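Local coordinates for microtubule-associated protein 1A/1B, light chain 3 (Trypanosoma brucei brucei, PDB 3W1Y) that probably acts in autophagy as a ubiquitin-like protein of the ATG8 family that is joined to a membrane lipid, at residues Y12-S15 with F16-A20; S56-Q59 with Q60-E64; A76-M79 with E80-A84; F98-G102 with N103-P107; S109-L112 with G113-Y116. All blocks are in the same frame, centred on the assembly; numbering follows the deposited sequence.

Contact 1: residues Y12-S15 with F16-A20; sequences YTRS and FAERA
S15 and E18 meet in a local helix-start contact, where the chain passes from the short helix 9-13 to helix 16-29 at the surface of the protein. Each backbone N-H is bonded by the other residue's side chain. S15 OG accepts from E18 N at 3.2 Å, with an N-H...O angle of 165°. In return S15 N donates to E18 OE2 at 3.0 Å. This reciprocal pair is a capping box, with S15 as the N-cap. S15 OG also bonds E18 OE2, so one carboxylate oxygen takes two donors. They reach it on the anti side and from opposite faces of the carboxylate plane. The E18 chain turns back to S15 because CG sits between the backbone N and the carbonyl carbon (chi1 78°). In ATG8 proteins, two N-terminal helices like these precede the ubiquitin-like fold. R19 reaches back side-on to the carbonyl of R14. R19 NE and NH2 both donate to R14 O, at 3.0 and 3.1 Å, and R14 O lies in the plane of the R19 guanidinium. R19 NH1 forms a salt bridge with D123. R14 CB touches R19 CG at 3.6 Å. The R14 guanidinium points away; its NH1 hydrogen-bonds T13 OG1 and forms a salt bridge with E64.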
loop_
_atom_site.group_PDB
_atom_site.type_symbol
_atom_site.label_atom_id
_atom_site.label_comp_id
_atom_site.label_asym_id
_atom_site.label_seq_id
_atom_site.Cartn_x
_atom_site.Cartn_y
_atom_site.Cartn_z
ATOM N N TYR A 12 -22.937 9.171 -11.900
ATOM C CA TYR A 12 -24.194 9.905 -11.742
ATOM C C TYR A 12 -24.111 11.317 -12.271
ATOM O O TYR A 12 -25.111 11.895 -12.662
ATOM C CB TYR A 12 -24.638 9.943 -10.275
ATOM C CG TYR A 12 -25.117 8.611 -9.777
ATOM C CD1 TYR A 12 -24.227 7.724 -9.166
ATOM C CD2 TYR A 12 -26.452 8.211 -9.938
ATOM C CE1 TYR A 12 -24.642 6.480 -8.702
ATOM C CE2 TYR A 12 -26.887 6.941 -9.474
ATOM C CZ TYR A 12 -25.955 6.090 -8.860
ATOM O OH TYR A 12 -26.323 4.848 -8.380
ATOM N N THR A 13 -22.927 11.900 -12.245
ATOM C CA THR A 13 -22.786 13.327 -12.589
ATOM C C THR A 13 -22.234 13.539 -13.980
ATOM O O THR A 13 -22.238 14.660 -14.463
ATOM C CB THR A 13 -21.914 14.115 -11.547
ATOM O OG1 THR A 13 -20.651 13.469 -11.419
ATOM C CG2 THR A 13 -22.554 14.114 -10.187
ATOM N N ARG A 14 -21.743 12.476 -14.623
ATOM C CA ARG A 14 -21.311 12.551 -16.019
ATOM C C ARG A 14 -22.159 11.619 -16.856
ATOM O O ARG A 14 -22.374 10.462 -16.464
ATOM C CB ARG A 14 -19.844 12.162 -16.160
ATOM C CG ARG A 14 -18.856 13.294 -15.979
ATOM C CD ARG A 14 -18.870 13.885 -14.558
ATOM N NE ARG A 14 -17.737 14.782 -14.346
ATOM C CZ ARG A 14 -17.401 15.305 -13.176
ATOM N NH1 ARG A 14 -18.118 15.050 -12.080
ATOM N NH2 ARG A 14 -16.346 16.083 -13.107
ATOM N N SER A 15 -22.665 12.107 -17.992
ATOM C CA SER A 15 -23.374 11.231 -18.929
ATOM C C SER A 15 -22.469 10.094 -19.373
ATOM O O SER A 15 -21.250 10.258 -19.459
ATOM C CB SER A 15 -23.888 11.999 -20.157
ATOM O OG SER A 15 -22.816 12.571 -20.891
ATOM N N PHE A 16 -23.061 8.936 -19.647
ATOM C CA PHE A 16 -22.296 7.854 -20.219
ATOM C C PHE A 16 -21.541 8.346 -21.466
ATOM O O PHE A 16 -20.350 8.034 -21.657
ATOM C CB PHE A 16 -23.194 6.664 -20.565
ATOM C CG PHE A 16 -22.440 5.481 -21.144
ATOM C CD1 PHE A 16 -21.947 4.484 -20.307
ATOM C CD2 PHE A 16 -22.232 5.371 -22.520
ATOM C CE1 PHE A 16 -21.263 3.369 -20.830
ATOM C CE2 PHE A 16 -21.535 4.274 -23.049
ATOM C CZ PHE A 16 -21.047 3.282 -22.201
ATOM N N ALA A 17 -22.237 9.115 -22.302
ATOM C CA ALA A 17 -21.687 9.554 -23.589
ATOM C C ALA A 17 -20.357 10.297 -23.374
ATOM O O ALA A 17 -19.375 9.974 -24.019
ATOM C CB ALA A 17 -22.715 10.433 -24.371
ATOM N N GLU A 18 -20.338 11.277 -22.468
ATOM C CA GLU A 18 -19.107 12.010 -22.139
ATOM C C GLU A 18 -17.992 11.167 -21.478
ATOM O O GLU A 18 -16.811 11.334 -21.793
ATOM C CB GLU A 18 -19.398 13.319 -21.371
ATOM C CG GLU A 18 -19.727 13.207 -19.896
ATOM C CD GLU A 18 -20.174 14.556 -19.262
ATOM O OE1 GLU A 18 -19.312 15.454 -19.134
ATOM O OE2 GLU A 18 -21.379 14.699 -18.892
ATOM N N ARG A 19 -18.346 10.244 -20.596
ATOM C CA ARG A 19 -17.339 9.303 -20.081
ATOM C C ARG A 19 -16.740 8.401 -21.185
ATOM O O ARG A 19 -15.530 8.294 -21.281
ATOM C CB ARG A 19 -17.901 8.463 -18.951
ATOM C CG ARG A 19 -18.342 9.270 -17.778
ATOM C CD ARG A 19 -18.863 8.345 -16.711
ATOM N NE ARG A 19 -20.314 8.305 -16.709
ATOM C CZ ARG A 19 -21.053 7.216 -16.871
ATOM N NH1 ARG A 19 -20.503 6.014 -17.059
ATOM N NH2 ARG A 19 -22.359 7.344 -16.834
ATOM N N ALA A 20 -17.590 7.769 -21.997
ATOM C CA ALA A 20 -17.141 6.964 -23.139
ATOM C C ALA A 20 -16.241 7.739 -24.109
ATOM O O ALA A 20 -15.255 7.204 -24.591
ATOM C CB ALA A 20 -18.340 6.359 -23.908
#

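Contact 2: residues S56-Q59 with Q60-E64; sequences STRQ and QVQRE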
loop_
_atom_site.group_PDB
_atom_site.type_symbol
_atom_site.label_atom_id
_atom_site.label_comp_id
_atom_site.label_asym_id
_atom_site.label_seq_id
_atom_site.Cartn_x
_atom_site.Cartn_y
_atom_site.Cartn_z
ATOM N N SER A 56 -23.960 20.731 2.692
ATOM C CA SER A 56 -23.296 22.027 2.812
ATOM C C SER A 56 -23.000 22.636 1.417
ATOM O O SER A 56 -22.885 21.921 0.415
ATOM C CB SER A 56 -22.006 21.919 3.647
ATOM O OG SER A 56 -20.985 21.227 2.946
ATOM N N THR A 57 -22.899 23.963 1.379
ATOM C CA THR A 57 -22.449 24.694 0.198
ATOM C C THR A 57 -21.019 24.290 -0.213
ATOM O O THR A 57 -20.592 24.617 -1.319
ATOM C CB THR A 57 -22.501 26.247 0.409
ATOM O OG1 THR A 57 -21.660 26.618 1.507
ATOM C CG2 THR A 57 -23.945 26.752 0.675
ATOM N N ARG A 58 -20.294 23.593 0.671
ATOM C CA ARG A 58 -18.928 23.122 0.349
ATOM C C ARG A 58 -18.856 21.688 -0.231
ATOM O O ARG A 58 -17.928 21.334 -0.968
ATOM C CB ARG A 58 -18.031 23.188 1.590
ATOM C CG ARG A 58 -17.835 24.584 2.146
ATOM C CD ARG A 58 -16.823 24.535 3.254
ATOM N NE ARG A 58 -16.672 25.812 3.938
ATOM C CZ ARG A 58 -15.834 26.005 4.955
ATOM N NH1 ARG A 58 -15.090 25.008 5.424
ATOM N NH2 ARG A 58 -15.766 27.197 5.527
ATOM N N GLN A 59 -19.858 20.893 0.118
ATOM C CA GLN A 59 -19.888 19.459 -0.101
ATOM C C GLN A 59 -19.529 19.013 -1.527
ATOM O O GLN A 59 -18.764 18.063 -1.720
ATOM C CB GLN A 59 -21.248 18.938 0.395
ATOM C CG GLN A 59 -21.857 17.749 -0.312
ATOM C CD GLN A 59 -23.273 17.436 0.199
ATOM O OE1 GLN A 59 -24.258 17.548 -0.540
ATOM N NE2 GLN A 59 -23.373 17.045 1.464
ATOM N N GLN A 60 -20.045 19.730 -2.514
ATOM C CA GLN A 60 -19.905 19.344 -3.915
ATOM C C GLN A 60 -18.490 19.569 -4.481
ATOM O O GLN A 60 -17.930 18.667 -5.101
ATOM C CB GLN A 60 -20.977 20.060 -4.756
ATOM C CG GLN A 60 -20.839 19.859 -6.238
ATOM C CD GLN A 60 -22.072 20.299 -6.995
ATOM O OE1 GLN A 60 -22.419 21.477 -7.005
ATOM N NE2 GLN A 60 -22.732 19.353 -7.645
ATOM N N VAL A 61 -17.934 20.763 -4.268
ATOM C CA VAL A 61 -16.566 21.087 -4.671
ATOM C C VAL A 61 -15.589 20.114 -4.006
ATOM O O VAL A 61 -14.683 19.591 -4.668
ATOM C CB VAL A 61 -16.195 22.560 -4.326
ATOM C CG1 VAL A 61 -14.673 22.800 -4.332
ATOM C CG2 VAL A 61 -16.913 23.534 -5.276
ATOM N N GLN A 62 -15.800 19.842 -2.713
ATOM C CA GLN A 62 -14.932 18.899 -1.990
ATOM C C GLN A 62 -15.073 17.471 -2.480
ATOM O O GLN A 62 -14.089 16.775 -2.579
ATOM C CB GLN A 62 -15.061 19.032 -0.469
ATOM C CG GLN A 62 -14.593 20.406 0.036
ATOM C CD GLN A 62 -14.663 20.547 1.554
ATOM O OE1 GLN A 62 -14.521 19.569 2.278
ATOM N NE2 GLN A 62 -14.907 21.766 2.034
ATOM N N ARG A 63 -16.287 17.026 -2.781
ATOM C CA ARG A 63 -16.470 15.683 -3.363
ATOM C C ARG A 63 -15.783 15.586 -4.737
ATOM O O ARG A 63 -15.067 14.620 -5.005
ATOM C CB ARG A 63 -17.959 15.316 -3.475
ATOM C CG ARG A 63 -18.554 14.822 -2.178
ATOM C CD ARG A 63 -20.047 14.938 -2.182
ATOM N NE ARG A 63 -20.576 14.282 -0.996
ATOM C CZ ARG A 63 -21.865 14.185 -0.670
ATOM N NH1 ARG A 63 -22.809 14.721 -1.437
ATOM N NH2 ARG A 63 -22.207 13.557 0.451
ATOM N N GLU A 64 -15.976 16.593 -5.588
ATOM C CA GLU A 64 -15.241 16.660 -6.868
ATOM C C GLU A 64 -13.723 16.542 -6.737
ATOM O O GLU A 64 -13.096 15.791 -7.488
ATOM C CB GLU A 64 -15.612 17.919 -7.648
ATOM C CG GLU A 64 -17.029 17.867 -8.219
ATOM C CD GLU A 64 -17.111 16.991 -9.477
ATOM O OE1 GLU A 64 -16.263 17.178 -10.353
ATOM O OE2 GLU A 64 -18.015 16.127 -9.598
HETATM O O HOH W 1 -22.342 21.653 -2.140
HETATM O O HOH W 2 -19.246 23.472 -3.146
#
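Q59 and R63 form the close-packed part of this contact, one turn apart on helix 59-66. Their side chains run side by side and point the same way. The amide of Q59 stacks on the guanidinium of R63, with the two planes 17° apart. Q59 CD lies 3.2 Å from R63 NH1, over one face of the guanidinium. Q59 OE1 is also close to NH1, but the angle is poor for a hydrogen bond. The stack therefore rests on the flat faces. Q59 NE2 is held by L54 O, just before the segment. The extended R63 chain also lies along the Q59 carbonyl, with CG 3.3 Å from Q59 O.

R58 and Q62 make the looser pair on an exposed side. They too lie side by side, but their planes are 42° apart. Q62 NE2 touches the aliphatic part of R58, at 3.5 Å from CB. Helical bonds set the spacing of both pairs: Q62 N to R58 O at 3.1 Å and R63 N to Q59 O at 2.9 Å. Two waters link S56 O to Q60 N and T57 O to V61 N. They take the N-H groups of Q60 and V61 in the first turn of helix 59-66, where S56 OG caps R58 N and Q59 N weakly.

Contact 3: residues A76-M79 with E80-A84; sequences ATVM and EFMMA
A capping box formed by T77 and E80 opens helix 78-88. T77 is the N-cap. Its OG1 accepts from E80 N at 3.3 Å. The E80 side chain returns the bond, with OE2 2.9 Å from T77 N and an N-H...O angle of 168°. T77 OG1 also bonds E80 OE2, at 3.2 Å. The carboxylate oxygen thus takes two donors, both on its anti side. E80 reaches back across the first turn because CG stands anti to the carbonyl carbon (chi1 -84°) and the chain is extended beyond it. Its OE2 ends near A76 CA as well.

Beyond the cap, the ordinary helical bonds begin with F81 N to T77 O at 3.1 Å. This helix lies against the four-stranded sheet of the ubiquitin-like fold. F81 is on the buried side: its ring meets F70 edge-to-face and packs on I36 and C38. Two methionines sit over residues one turn earlier. M82 SD comes within 4.0 Å of V78 CG1, the side chains running at a slant to each other. M83 SD lies the same 4.0 Å from M79 CG, and M83 CG presses on the M79 carbonyl oxygen at 3.2 Å. M79 and M83 also meet the second subunit, another copy of this protein. There M79 packs on its counterpart M79, and M83 on its counterpart M83.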
loop_
_atom_site.group_PDB
_atom_site.type_symbol
_atom_site.label_atom_id
_atom_site.label_comp_id
_atom_site.label_asym_id
_atom_site.label_seq_id
_atom_site.Cartn_x
_atom_site.Cartn_y
_atom_site.Cartn_z
ATOM N N ALA A 76 2.223 -1.273 -15.783
ATOM C CA ALA A 76 2.326 -0.830 -14.390
ATOM C C ALA A 76 1.648 -1.825 -13.450
ATOM O O ALA A 76 0.652 -2.425 -13.794
ATOM C CB ALA A 76 1.695 0.579 -14.213
ATOM N N THR A 77 2.192 -2.002 -12.259
ATOM C CA THR A 77 1.540 -2.849 -11.246
ATOM C C THR A 77 0.559 -2.069 -10.369
ATOM O O THR A 77 0.576 -0.837 -10.357
ATOM C CB THR A 77 2.553 -3.468 -10.336
ATOM O OG1 THR A 77 3.309 -2.419 -9.745
ATOM C CG2 THR A 77 3.483 -4.384 -11.127
ATOM N N VAL A 78 -0.277 -2.809 -9.623
ATOM C CA VAL A 78 -1.131 -2.235 -8.592
ATOM C C VAL A 78 -0.327 -1.370 -7.618
ATOM O O VAL A 78 -0.746 -0.274 -7.269
ATOM C CB VAL A 78 -1.952 -3.322 -7.852
ATOM C CG1 VAL A 78 -2.580 -2.781 -6.601
ATOM C CG2 VAL A 78 -3.046 -3.866 -8.745
ATOM N N MET A 79 0.839 -1.849 -7.194
ATOM C CA MET A 79 1.679 -1.084 -6.286
ATOM C C MET A 79 2.069 0.290 -6.859
ATOM O O MET A 79 2.059 1.298 -6.144
ATOM C CB MET A 79 2.927 -1.922 -5.888
ATOM C CG MET A 79 3.903 -1.196 -4.951
ATOM S SD MET A 79 3.122 -0.854 -3.334
ATOM C CE MET A 79 3.422 -2.439 -2.559
ATOM N N GLU A 80 2.442 0.316 -8.136
ATOM C CA GLU A 80 2.830 1.572 -8.790
ATOM C C GLU A 80 1.673 2.557 -8.814
ATOM O O GLU A 80 1.851 3.734 -8.508
ATOM C CB GLU A 80 3.379 1.323 -10.210
ATOM C CG GLU A 80 4.860 0.967 -10.201
ATOM C CD GLU A 80 5.369 0.364 -11.523
ATOM O OE1 GLU A 80 6.375 0.891 -12.057
ATOM O OE2 GLU A 80 4.796 -0.643 -12.008
ATOM N N PHE A 81 0.491 2.064 -9.173
ATOM C CA PHE A 81 -0.737 2.840 -9.064
ATOM C C PHE A 81 -0.936 3.394 -7.660
ATOM O O PHE A 81 -1.212 4.578 -7.494
ATOM C CB PHE A 81 -1.945 1.990 -9.488
ATOM C CG PHE A 81 -3.272 2.588 -9.124
ATOM C CD1 PHE A 81 -3.600 3.876 -9.485
ATOM C CD2 PHE A 81 -4.206 1.839 -8.429
ATOM C CE1 PHE A 81 -4.813 4.415 -9.143
ATOM C CE2 PHE A 81 -5.449 2.387 -8.094
ATOM C CZ PHE A 81 -5.735 3.670 -8.446
ATOM N N MET A 82 -0.790 2.542 -6.659
ATOM C CA MET A 82 -0.980 2.965 -5.289
ATOM C C MET A 82 0.015 4.033 -4.853
ATOM O O MET A 82 -0.346 4.951 -4.115
ATOM C CB MET A 82 -0.913 1.778 -4.355
ATOM C CG MET A 82 -2.215 1.048 -4.173
ATOM S SD MET A 82 -1.772 -0.516 -3.410
ATOM C CE MET A 82 -1.493 0.024 -1.729
ATOM N N MET A 83 1.256 3.916 -5.316
ATOM C CA MET A 83 2.262 4.952 -5.078
ATOM C C MET A 83 1.932 6.233 -5.814
ATOM O O MET A 83 2.092 7.287 -5.240
ATOM C CB MET A 83 3.677 4.483 -5.428
ATOM C CG MET A 83 4.091 3.248 -4.629
ATOM S SD MET A 83 5.545 2.474 -5.369
ATOM C CE MET A 83 6.855 3.382 -4.470
ATOM N N ALA A 84 1.446 6.153 -7.054
ATOM C CA ALA A 84 0.965 7.359 -7.743
ATOM C C ALA A 84 -0.194 8.075 -6.978
ATOM O O ALA A 84 -0.232 9.308 -6.898
ATOM C CB ALA A 84 0.567 7.042 -9.175
#

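Contact 4: residues F98-G102 with N103-P107; sequences FVFIG and NELPP
I101 has CG1 anti to its carbonyl carbon (chi1 -72°), and a chi2 of 91° then carries CD1 to P106. CD1 touches P106 CG at 3.5 Å, and the two side chains cross at about a right angle. L105 has CG anti to the backbone N (chi1 -160°), which sends CD1 to the ring of F100. That methyl lies 3.5 Å from F100 CE2, oblique to the ring. It also comes within 3.3 Å of the V99 carbonyl oxygen. P106 CD meets the same oxygen at 3.3 Å, so V99 O is touched by two carbon groups of the returning chain.

Two backbone bonds join I101 and E104. I101 N donates to E104 O at 2.7 Å. E104 N donates to I101 O at 2.9 Å. F100 CA adds a CH...O contact to E104 O at 3.2 Å. G102 and N103 fill the bend, both with positive phi.

P106 and I101 also pack on I115. F98, F100, N103 and L105 meet the chain of another protein, where N103 ND2 bonds a polar side chain. Strand 96-100 is an outermost strand of this chain's sheet. Just beyond it, the I101-E104 pair is a single antiparallel hydrogen-bonded bridge closed by a type I' beta turn.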
loop_
_atom_site.group_PDB
_atom_site.type_symbol
_atom_site.label_atom_id
_atom_site.label_comp_id
_atom_site.label_asym_id
_atom_site.label_seq_id
_atom_site.Cartn_x
_atom_site.Cartn_y
_atom_site.Cartn_z
ATOM N N PHE A 98 -5.265 2.227 0.666
ATOM C CA PHE A 98 -5.569 0.917 0.082
ATOM C C PHE A 98 -6.652 1.093 -0.990
ATOM O O PHE A 98 -7.486 1.999 -0.890
ATOM C CB PHE A 98 -5.986 -0.104 1.165
ATOM C CG PHE A 98 -6.887 0.472 2.232
ATOM C CD1 PHE A 98 -8.277 0.384 2.115
ATOM C CD2 PHE A 98 -6.346 1.113 3.351
ATOM C CE1 PHE A 98 -9.135 0.935 3.088
ATOM C CE2 PHE A 98 -7.187 1.662 4.344
ATOM C CZ PHE A 98 -8.593 1.580 4.202
ATOM N N VAL A 99 -6.609 0.254 -2.026
ATOM C CA VAL A 99 -7.543 0.330 -3.156
ATOM C C VAL A 99 -8.357 -0.957 -3.400
ATOM O O VAL A 99 -7.881 -2.062 -3.148
ATOM C CB VAL A 99 -6.842 0.756 -4.485
ATOM C CG1 VAL A 99 -6.255 2.170 -4.368
ATOM C CG2 VAL A 99 -5.771 -0.236 -4.897
ATOM N N PHE A 100 -9.573 -0.777 -3.922
ATOM C CA PHE A 100 -10.522 -1.850 -4.169
ATOM C C PHE A 100 -11.039 -1.813 -5.589
ATOM O O PHE A 100 -11.266 -0.748 -6.149
ATOM C CB PHE A 100 -11.715 -1.755 -3.207
ATOM C CG PHE A 100 -11.324 -1.708 -1.771
ATOM C CD1 PHE A 100 -11.045 -0.492 -1.155
ATOM C CD2 PHE A 100 -11.186 -2.890 -1.029
ATOM C CE1 PHE A 100 -10.661 -0.447 0.195
ATOM C CE2 PHE A 100 -10.804 -2.857 0.313
ATOM C CZ PHE A 100 -10.537 -1.646 0.921
ATOM N N ILE A 101 -11.223 -2.991 -6.158
ATOM C CA ILE A 101 -11.950 -3.143 -7.388
ATOM C C ILE A 101 -13.146 -4.018 -7.060
ATOM O O ILE A 101 -12.993 -5.189 -6.713
ATOM C CB ILE A 101 -11.091 -3.739 -8.536
ATOM C CG1 ILE A 101 -10.072 -2.721 -9.045
ATOM C CG2 ILE A 101 -11.969 -4.046 -9.734
ATOM C CD1 ILE A 101 -8.767 -2.783 -8.369
ATOM N N GLY A 102 -14.332 -3.415 -7.125
ATOM C CA GLY A 102 -15.602 -4.074 -6.783
ATOM C C GLY A 102 -15.607 -4.860 -5.478
ATOM O O GLY A 102 -16.070 -6.022 -5.448
ATOM N N ASN A 103 -15.120 -4.249 -4.395
ATOM C CA ASN A 103 -15.032 -4.951 -3.088
ATOM C C ASN A 103 -13.773 -5.800 -2.896
ATOM O O ASN A 103 -13.438 -6.144 -1.752
ATOM C CB ASN A 103 -16.257 -5.845 -2.808
ATOM C CG ASN A 103 -17.504 -5.057 -2.382
ATOM O OD1 ASN A 103 -17.470 -3.830 -2.210
ATOM N ND2 ASN A 103 -18.628 -5.781 -2.226
ATOM N N GLU A 104 -13.101 -6.172 -3.987
ATOM C CA GLU A 104 -11.864 -6.943 -3.887
ATOM C C GLU A 104 -10.640 -6.033 -3.830
ATOM O O GLU A 104 -10.552 -5.027 -4.522
ATOM C CB GLU A 104 -11.690 -7.933 -5.055
ATOM C CG GLU A 104 -12.769 -9.005 -5.225
ATOM C CD GLU A 104 -13.217 -9.663 -3.923
ATOM O OE1 GLU A 104 -12.344 -10.081 -3.111
ATOM O OE2 GLU A 104 -14.458 -9.771 -3.719
ATOM N N LEU A 105 -9.684 -6.436 -3.013
ATOM C CA LEU A 105 -8.391 -5.790 -2.886
ATOM C C LEU A 105 -7.448 -6.547 -3.827
ATOM O O LEU A 105 -7.187 -7.714 -3.624
ATOM C CB LEU A 105 -7.942 -5.949 -1.438
ATOM C CG LEU A 105 -6.893 -5.082 -0.782
ATOM C CD1 LEU A 105 -7.515 -3.779 -0.369
ATOM C CD2 LEU A 105 -6.380 -5.797 0.457
ATOM N N PRO A 106 -6.957 -5.885 -4.888
ATOM C CA PRO A 106 -6.108 -6.587 -5.847
ATOM C C PRO A 106 -4.689 -6.867 -5.301
ATOM O O PRO A 106 -4.206 -6.139 -4.428
ATOM C CB PRO A 106 -6.059 -5.628 -7.034
ATOM C CG PRO A 106 -6.249 -4.255 -6.405
ATOM C CD PRO A 106 -7.171 -4.469 -5.251
ATOM N N PRO A 107 -4.041 -7.948 -5.788
ATOM C CA PRO A 107 -2.646 -8.200 -5.406
ATOM C C PRO A 107 -1.756 -7.051 -5.914
ATOM O O PRO A 107 -1.980 -6.541 -7.022
ATOM C CB PRO A 107 -2.288 -9.513 -6.143
ATOM C CG PRO A 107 -3.586 -10.096 -6.623
ATOM C CD PRO A 107 -4.577 -8.972 -6.711
#

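Contact 5: residues S109-L112 with G113-Y116; sequences SACL and GDIY
C111 and D114 meet at the N terminus of helix 112-119, with C111 in the N-cap position. The carbonyl of C111 takes the first helical bond, from I115 N at 3.1 Å and 157°. D114 N also donates to C111 O, but that bond is weak. L112 O accepts from Y116 N at 2.7 Å. The side chain of D114 turns back over the cap, with OD2 3.7 Å from C111 CB. I115 lies along the same carbonyl as its backbone bond, with CG1 3.5 Å from C111 O. This places I115 CD1 4.0 Å from A110 CB, an apolar touch between the loop and the first turn.

The next shell fixes these groups. The backbones of A110 and L112 bond those of V78 at the start of helix 78-88 and A76 just before it. L112 points away from the turn into the interior, onto I34, I36 and F81. I115 goes on to I101 and P106. The Y116 ring leaves the turn because CG is anti to the backbone N (chi1 -173°). It packs on I34, P35 and L126, and its OH bonds G124 O.

At the cap itself, a water ties loop to helix. It accepts from C111 N at 3.0 Å and donates to D114 OD2 at 2.9 Å.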
loop_
_atom_site.group_PDB
_atom_site.type_symbol
_atom_site.label_atom_id
_atom_site.label_comp_id
_atom_site.label_asym_id
_atom_site.label_seq_id
_atom_site.Cartn_x
_atom_site.Cartn_y
_atom_site.Cartn_z
ATOM N N SER A 109 1.263 -6.991 -7.083
ATOM C CA SER A 109 2.058 -7.306 -8.270
ATOM C C SER A 109 1.212 -7.517 -9.498
ATOM O O SER A 109 1.743 -7.791 -10.549
ATOM C CB SER A 109 2.908 -8.553 -8.028
ATOM O OG SER A 109 2.091 -9.690 -7.737
ATOM N N ALA A 110 -0.105 -7.416 -9.379
ATOM C CA ALA A 110 -0.970 -7.518 -10.556
ATOM C C ALA A 110 -0.741 -6.325 -11.499
ATOM O O ALA A 110 -0.460 -5.220 -11.044
ATOM C CB ALA A 110 -2.438 -7.616 -10.135
ATOM N N CYS A 111 -0.831 -6.562 -12.805
ATOM C CA CYS A 111 -0.775 -5.501 -13.796
ATOM C C CYS A 111 -2.138 -4.863 -14.004
ATOM O O CYS A 111 -3.142 -5.559 -14.132
ATOM C CB CYS A 111 -0.303 -6.076 -15.130
ATOM S SG CYS A 111 1.416 -6.498 -15.024
ATOM N N LEU A 112 -2.144 -3.541 -14.098
ATOM C CA LEU A 112 -3.344 -2.751 -14.420
ATOM C C LEU A 112 -4.049 -3.238 -15.685
ATOM O O LEU A 112 -5.277 -3.307 -15.715
ATOM C CB LEU A 112 -2.992 -1.263 -14.566
ATOM C CG LEU A 112 -2.307 -0.659 -13.344
ATOM C CD1 LEU A 112 -2.053 0.856 -13.449
ATOM C CD2 LEU A 112 -3.111 -0.992 -12.086
ATOM N N GLY A 113 -3.281 -3.563 -16.726
ATOM C CA GLY A 113 -3.858 -4.095 -17.972
ATOM C C GLY A 113 -4.614 -5.400 -17.783
ATOM O O GLY A 113 -5.642 -5.620 -18.408
ATOM N N ASP A 114 -4.133 -6.272 -16.899
ATOM C CA ASP A 114 -4.866 -7.515 -16.629
ATOM C C ASP A 114 -6.142 -7.228 -15.852
ATOM O O ASP A 114 -7.170 -7.831 -16.110
ATOM C CB ASP A 114 -3.989 -8.551 -15.913
ATOM C CG ASP A 114 -2.881 -9.103 -16.820
ATOM O OD1 ASP A 114 -3.151 -9.370 -18.018
ATOM O OD2 ASP A 114 -1.745 -9.287 -16.329
ATOM N N ILE A 115 -6.085 -6.286 -14.920
ATOM C CA ILE A 115 -7.272 -5.931 -14.126
ATOM C C ILE A 115 -8.293 -5.238 -15.020
ATOM O O ILE A 115 -9.496 -5.506 -14.944
ATOM C CB ILE A 115 -6.877 -5.020 -12.930
ATOM C CG1 ILE A 115 -5.891 -5.779 -12.013
ATOM C CG2 ILE A 115 -8.110 -4.517 -12.178
ATOM C CD1 ILE A 115 -5.255 -4.918 -10.958
ATOM N N TYR A 116 -7.786 -4.352 -15.869
ATOM C CA TYR A 116 -8.596 -3.641 -16.843
ATOM C C TYR A 116 -9.410 -4.573 -17.752
ATOM O O TYR A 116 -10.633 -4.427 -17.852
ATOM C CB TYR A 116 -7.693 -2.744 -17.668
ATOM C CG TYR A 116 -8.413 -1.837 -18.606
ATOM C CD1 TYR A 116 -9.168 -0.778 -18.123
ATOM C CD2 TYR A 116 -8.318 -2.016 -19.991
ATOM C CE1 TYR A 116 -9.823 0.093 -18.989
ATOM C CE2 TYR A 116 -8.964 -1.150 -20.871
ATOM C CZ TYR A 116 -9.726 -0.097 -20.358
ATOM O OH TYR A 116 -10.380 0.771 -21.216
HETATM O O HOH W 3 -1.547 -9.431 -13.481
#

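How the contacts relate
From the N terminus, contact 1 turns the chain from helix 9-13 into helix 16-29. After strand 33-40 and the loop that follows it, contact 2 starts helix 59-66. A salt bridge from R14 NH1 to E64 OE2 (2.7 Å) joins these two. Contact 3 starts helix 78-88, contact 4 turns the chain after strand 96-100, and contact 5 starts helix 112-119. The five follow in series; none nests or crosses. Contacts 3, 4 and 5 touch one another. V78 meets P106 and I115. V78 N to A110 O and A76 O to L112 N are probable hydrogen bonds joining contacts 3 and 5. Contacts 1 and 3 lie on opposite sides of the chain's centre, about 26 Å apart between centres.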